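Local coordinates for SWI/SNF-related matrix-associated actin-dependent regulator of chromatin subfamily A-like protein 1 (Mus musculus, PDB 4O66), which probably remodels DNA at stalled replication forks as an ATP-dependent SNF2-family enzyme, its HARP domain recognising the structure of the DNA substrate, at residues Ile16-Arg21 with Asp45-Thr50; Ala34-Leu39 with Arg59-Ala64. All coordinates share one frame; numbering follows the deposited sequence.

Contact 1. Residues Ile16-Arg21 with Asp45-Thr50. With SO4 (sulfate ion), chain E.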
loop_
_atom_site.group_PDB
_atom_site.type_symbol
_atom_site.label_atom_id
_atom_site.label_comp_id
_atom_site.label_asym_id
_atom_site.label_seq_id
_atom_site.Cartn_x
_atom_site.Cartn_y
_atom_site.Cartn_z
ATOM N N ILE A 16 12.355 8.210 -5.543
ATOM C CA ILE A 16 12.913 8.062 -4.198
ATOM C C ILE A 16 14.405 7.871 -4.332
ATOM O O ILE A 16 14.837 6.870 -4.874
ATOM C CB ILE A 16 12.319 6.818 -3.460
ATOM C CG1 ILE A 16 10.798 6.885 -3.438
ATOM C CG2 ILE A 16 12.910 6.636 -2.061
ATOM C CD1 ILE A 16 10.258 8.083 -2.752
ATOM N N LYS A 17 15.191 8.811 -3.830
ATOM C CA LYS A 17 16.640 8.728 -3.971
ATOM C C LYS A 17 17.227 7.656 -3.041
ATOM O O LYS A 17 16.875 7.589 -1.849
ATOM C CB LYS A 17 17.268 10.087 -3.691
ATOM C CG LYS A 17 18.683 10.185 -4.069
ATOM C CD LYS A 17 19.090 11.635 -4.143
ATOM C CE LYS A 17 20.352 11.812 -4.977
ATOM N NZ LYS A 17 21.530 11.251 -4.270
ATOM N N THR A 18 18.099 6.829 -3.599
ATOM C CA THR A 18 18.817 5.799 -2.874
ATOM C C THR A 18 20.271 5.858 -3.296
ATOM O O THR A 18 20.697 5.120 -4.182
ATOM C CB THR A 18 18.240 4.378 -3.159
ATOM O OG1 THR A 18 18.334 4.095 -4.556
ATOM C CG2 THR A 18 16.772 4.257 -2.724
ATOM N N GLY A 19 21.046 6.748 -2.671
ATOM C CA GLY A 19 22.437 6.918 -3.068
ATOM C C GLY A 19 22.523 7.524 -4.456
ATOM O O GLY A 19 21.872 8.524 -4.741
ATOM N N ASP A 20 23.321 6.929 -5.334
ATOM C CA ASP A 20 23.462 7.483 -6.665
ATOM C C ASP A 20 22.512 6.770 -7.609
ATOM O O ASP A 20 22.744 6.746 -8.813
ATOM C CB ASP A 20 24.907 7.367 -7.152
ATOM C CG ASP A 20 25.384 5.924 -7.236
ATOM O OD1 ASP A 20 24.655 5.000 -6.792
ATOM O OD2 ASP A 20 26.512 5.706 -7.729
ATOM N N ARG A 21 21.466 6.155 -7.047
ATOM C CA ARG A 21 20.402 5.578 -7.861
ATOM C C ARG A 21 19.099 6.102 -7.298
ATOM O O ARG A 21 19.097 6.762 -6.251
ATOM C CB ARG A 21 20.433 4.036 -7.871
ATOM C CG ARG A 21 21.692 3.458 -8.408
ATOM C CD ARG A 21 21.607 1.985 -8.590
ATOM N NE ARG A 21 20.646 1.561 -9.608
ATOM C CZ ARG A 21 20.918 1.466 -10.908
ATOM N NH1 ARG A 21 22.105 1.777 -11.372
ATOM N NH2 ARG A 21 20.003 1.050 -11.749
ATOM N N ASP A 45 6.361 2.716 5.884
ATOM C CA ASP A 45 7.750 3.104 5.712
ATOM C C ASP A 45 7.780 4.412 4.959
ATOM O O ASP A 45 7.512 4.406 3.764
ATOM C CB ASP A 45 8.529 2.040 4.939
ATOM C CG ASP A 45 10.032 2.249 4.987
ATOM O OD1 ASP A 45 10.526 3.383 4.889
ATOM O OD2 ASP A 45 10.753 1.263 5.156
ATOM N N SER A 46 8.091 5.516 5.649
ATOM C CA SER A 46 8.049 6.834 5.009
ATOM C C SER A 46 9.230 7.089 4.072
ATOM O O SER A 46 9.160 7.976 3.234
ATOM C CB SER A 46 7.995 7.940 6.061
ATOM O OG SER A 46 9.210 7.985 6.786
ATOM N N PHE A 47 10.305 6.315 4.221
ATOM C CA PHE A 47 11.412 6.346 3.266
ATOM C C PHE A 47 11.021 5.665 1.945
ATOM O O PHE A 47 11.125 6.269 0.916
ATOM C CB PHE A 47 12.675 5.698 3.841
ATOM C CG PHE A 47 13.856 5.756 2.909
ATOM C CD1 PHE A 47 14.399 6.975 2.522
ATOM C CD2 PHE A 47 14.389 4.602 2.387
ATOM C CE1 PHE A 47 15.464 7.050 1.616
ATOM C CE2 PHE A 47 15.432 4.656 1.492
ATOM C CZ PHE A 47 15.985 5.901 1.106
ATOM N N THR A 48 10.534 4.425 1.980
ATOM C CA THR A 48 10.176 3.741 0.747
ATOM C C THR A 48 8.783 4.034 0.236
ATOM O O THR A 48 8.456 3.651 -0.877
ATOM C CB THR A 48 10.321 2.238 0.888
ATOM O OG1 THR A 48 9.356 1.736 1.821
ATOM C CG2 THR A 48 11.715 1.918 1.395
ATOM N N LYS A 49 7.995 4.738 1.033
ATOM C CA LYS A 49 6.603 5.055 0.694
ATOM C C LYS A 49 5.726 3.786 0.526
ATOM O O LYS A 49 4.809 3.741 -0.308
ATOM C CB LYS A 49 6.529 5.894 -0.566
ATOM C CG LYS A 49 7.420 7.141 -0.576
ATOM C CD LYS A 49 7.251 8.007 0.612
ATOM C CE LYS A 49 8.116 9.277 0.405
ATOM N NZ LYS A 49 8.519 9.841 1.699
ATOM N N THR A 50 6.035 2.766 1.326
ATOM C CA THR A 50 5.358 1.460 1.224
ATOM C C THR A 50 4.743 1.035 2.549
ATOM O O THR A 50 5.368 1.211 3.577
ATOM C CB THR A 50 6.335 0.356 0.772
ATOM O OG1 THR A 50 6.805 0.639 -0.546
ATOM C CG2 THR A 50 5.650 -1.013 0.714
HETATM S S SO4 E . 9.772 -1.703 -1.074
HETATM O O1 SO4 E . 11.217 -1.943 -1.049
HETATM O O2 SO4 E . 9.312 -1.474 0.299
HETATM O O3 SO4 E . 9.513 -0.538 -1.922
HETATM O O4 SO4 E . 9.057 -2.850 -1.636
#
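Ile16 meets the turn between two short strands with both branches of its side chain. CG2 of Ile16 lies 3.5 Å from the backbone O of Phe47, and the same methyl sits over one face of the Phe47 ring. CG1 lies beside the backbone N (chi1 -55°), and beyond it CD1 of Ile16 reaches CG of Lys49 at 3.7 Å. The Lys49 chain bends at chi2 and passes obliquely across the isoleucine. Lys17 contributes backbone: O of Lys17 is 3.5 Å from CZ of Phe47, while its amine turns away to O of Gly19. CG2 of Thr18 comes to 4.2 Å from CZ of Phe47. Thr18 also opens the type II' turn that ends at Arg21. The facing turn is shaped by Asp45, whose OD1 takes the N-H of Thr48 from above the carboxylate plane in an Asx motif. Lys49 and Thr50 opposite Asp45 make a G1 bulge. The contact thus joins two hairpins, 13-26 and 43-52, near the surface. Lys25 on strand 21-26 bonds to O of Thr48, OG1 of Thr50 and a sulfate, so this strand also links the two hairpins.

Contact 2. Residues Ala34-Leu39 with Arg59-Ala64; sequences AVFKSL and RALMKA
Leu39 and Leu61 make the closest approach between these two segments, with CD1 of Leu39 3.6 Å from CD1 of Leu61. The two side chains cross at about a right angle. The other branch of Leu39, CD2, rests against CB of Ala60 at 3.9 Å, so one leucine covers two neighbouring residues of the partner helix. Val35 straddles Ala64: CG1 of Val35 lies 3.7 Å from CB of Ala64, and CG2 lies 3.9 Å from the same atom. Phe36 starts off away from helix 58-65, yet its ring atom CE1 comes within 4.0 Å of CD1 of Leu61, which approaches the ring obliquely. The reach of Leu61 follows from its first torsion, with CG opposite the backbone N (chi1 -173°). Its CD1 therefore serves both Leu39 and Phe36.

Behind this layer the helices run roughly antiparallel, at 151°, with segment axes 10.2 Å apart at closest approach. Within segment 34-39, OG of Ser38 bonds to O of Val35 in the carbonyl plane, on a lone pair. The N-H of Ser38 bonds to the same oxygen, which thus takes two donors. Further out, Phe36 joins an aromatic group with Tyr28, Trp51 and Phe53. Leu68 touches Val35, and Leu73 touches Leu61, so the C-terminal residues also pack on this core.

Every contact between side chains across the pair is apolar. Helix 58-65 packs on helix 30-38 and on Leu39 by van der Waals contact and burial of hydrocarbon, and the two alanines present only methyl groups to Val35 and Leu39.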
loop_
_atom_site.group_PDB
_atom_site.type_symbol
_atom_site.label_atom_id
_atom_site.label_comp_id
_atom_site.label_asym_id
_atom_site.label_seq_id
_atom_site.Cartn_x
_atom_site.Cartn_y
_atom_site.Cartn_z
ATOM N N ALA A 34 -7.359 4.176 3.608
ATOM C CA ALA A 34 -8.364 4.023 4.639
ATOM C C ALA A 34 -8.397 2.576 5.144
ATOM O O ALA A 34 -8.432 2.353 6.348
ATOM C CB ALA A 34 -9.725 4.430 4.110
ATOM N N VAL A 35 -8.372 1.604 4.223
ATOM C CA VAL A 35 -8.276 0.200 4.602
ATOM C C VAL A 35 -7.012 -0.014 5.409
ATOM O O VAL A 35 -7.058 -0.610 6.478
ATOM C CB VAL A 35 -8.288 -0.752 3.352
ATOM C CG1 VAL A 35 -8.028 -2.206 3.732
ATOM C CG2 VAL A 35 -9.594 -0.633 2.600
ATOM N N PHE A 36 -5.883 0.482 4.909
ATOM C CA PHE A 36 -4.603 0.298 5.598
ATOM C C PHE A 36 -4.653 0.765 7.036
ATOM O O PHE A 36 -4.112 0.124 7.904
ATOM C CB PHE A 36 -3.487 1.065 4.903
ATOM C CG PHE A 36 -3.078 0.526 3.580
ATOM C CD1 PHE A 36 -3.492 -0.712 3.131
ATOM C CD2 PHE A 36 -2.233 1.272 2.782
ATOM C CE1 PHE A 36 -3.046 -1.190 1.896
ATOM C CE2 PHE A 36 -1.800 0.808 1.555
ATOM C CZ PHE A 36 -2.188 -0.427 1.112
ATOM N N LYS A 37 -5.262 1.915 7.290
ATOM C CA LYS A 37 -5.259 2.493 8.628
ATOM C C LYS A 37 -6.251 1.813 9.560
ATOM O O LYS A 37 -6.244 2.029 10.771
ATOM C CB LYS A 37 -5.537 3.992 8.549
ATOM C CG LYS A 37 -4.393 4.756 7.936
ATOM C CD LYS A 37 -4.521 6.239 8.110
ATOM C CE LYS A 37 -3.300 6.937 7.533
ATOM N NZ LYS A 37 -3.306 8.398 7.830
ATOM N N SER A 38 -7.094 0.956 8.997
ATOM C CA SER A 38 -8.031 0.155 9.774
ATOM C C SER A 38 -7.421 -1.133 10.302
ATOM O O SER A 38 -7.958 -1.782 11.184
ATOM C CB SER A 38 -9.256 -0.165 8.922
ATOM O OG SER A 38 -9.019 -1.250 8.067
ATOM N N LEU A 39 -6.261 -1.488 9.772
ATOM C CA LEU A 39 -5.630 -2.737 10.115
ATOM C C LEU A 39 -4.674 -2.583 11.286
ATOM O O LEU A 39 -3.785 -1.729 11.272
ATOM C CB LEU A 39 -4.911 -3.284 8.880
ATOM C CG LEU A 39 -5.875 -3.618 7.720
ATOM C CD1 LEU A 39 -5.133 -3.970 6.436
ATOM C CD2 LEU A 39 -6.806 -4.759 8.093
ATOM N N ARG A 59 -5.920 -11.658 5.348
ATOM C CA ARG A 59 -7.281 -12.014 4.926
ATOM C C ARG A 59 -8.220 -10.795 5.049
ATOM O O ARG A 59 -9.026 -10.535 4.165
ATOM C CB ARG A 59 -7.801 -13.223 5.736
ATOM C CG ARG A 59 -9.132 -13.808 5.232
ATOM C CD ARG A 59 -9.485 -15.136 5.892
ATOM N N ALA A 60 -8.071 -10.028 6.122
ATOM C CA ALA A 60 -8.865 -8.818 6.338
ATOM C C ALA A 60 -8.614 -7.788 5.259
ATOM O O ALA A 60 -9.559 -7.191 4.749
ATOM C CB ALA A 60 -8.566 -8.220 7.694
ATOM N N LEU A 61 -7.349 -7.570 4.898
ATOM C CA LEU A 61 -7.030 -6.641 3.831
ATOM C C LEU A 61 -7.694 -7.021 2.522
ATOM O O LEU A 61 -8.310 -6.179 1.847
ATOM C CB LEU A 61 -5.510 -6.573 3.630
ATOM C CG LEU A 61 -4.971 -5.515 2.663
ATOM C CD1 LEU A 61 -3.737 -4.914 3.252
ATOM C CD2 LEU A 61 -4.586 -6.129 1.359
ATOM N N MET A 62 -7.596 -8.305 2.173
ATOM C CA MET A 62 -8.056 -8.750 0.888
ATOM C C MET A 62 -9.585 -8.657 0.846
ATOM O O MET A 62 -10.186 -8.317 -0.191
ATOM C CB MET A 62 -7.540 -10.167 0.622
ATOM C CG MET A 62 -6.052 -10.249 0.360
ATOM S SD MET A 62 -5.490 -9.287 -1.067
ATOM C CE MET A 62 -5.848 -10.369 -2.423
ATOM N N LYS A 63 -10.202 -8.927 1.996
ATOM C CA LYS A 63 -11.656 -8.835 2.167
ATOM C C LYS A 63 -12.164 -7.409 2.046
ATOM O O LYS A 63 -13.206 -7.182 1.448
ATOM C CB LYS A 63 -12.069 -9.420 3.513
ATOM C CG LYS A 63 -13.573 -9.363 3.802
ATOM C CD LYS A 63 -13.911 -10.248 5.002
ATOM C CE LYS A 63 -15.207 -9.840 5.673
ATOM N NZ LYS A 63 -15.457 -10.716 6.845
ATOM N N ALA A 64 -11.437 -6.439 2.603
ATOM C CA ALA A 64 -11.868 -5.048 2.471
ATOM C C ALA A 64 -11.698 -4.555 1.052
ATOM O O ALA A 64 -12.484 -3.749 0.564
ATOM C CB ALA A 64 -11.113 -4.142 3.435
#

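Contacts 1 and 2 lie on opposite sides of the chain's centre, with their own centres 24 Å apart. Their nearest atoms are about 7 Å apart and do not touch. Along the chain their segments alternate: 16-21, 34-39, 45-50, 59-64. Hairpin 43-52 links them, because its turn belongs to contact 1 and Trp51 in its second strand packs on Phe36 of contact 2. Contact 2 is buried core, whereas contact 1 is a surface junction. The sulfate lies at contact 1, beside Thr50 and Lys25. It probably comes from the crystallisation liquor, but an anion there is consistent with a DNA-binding surface.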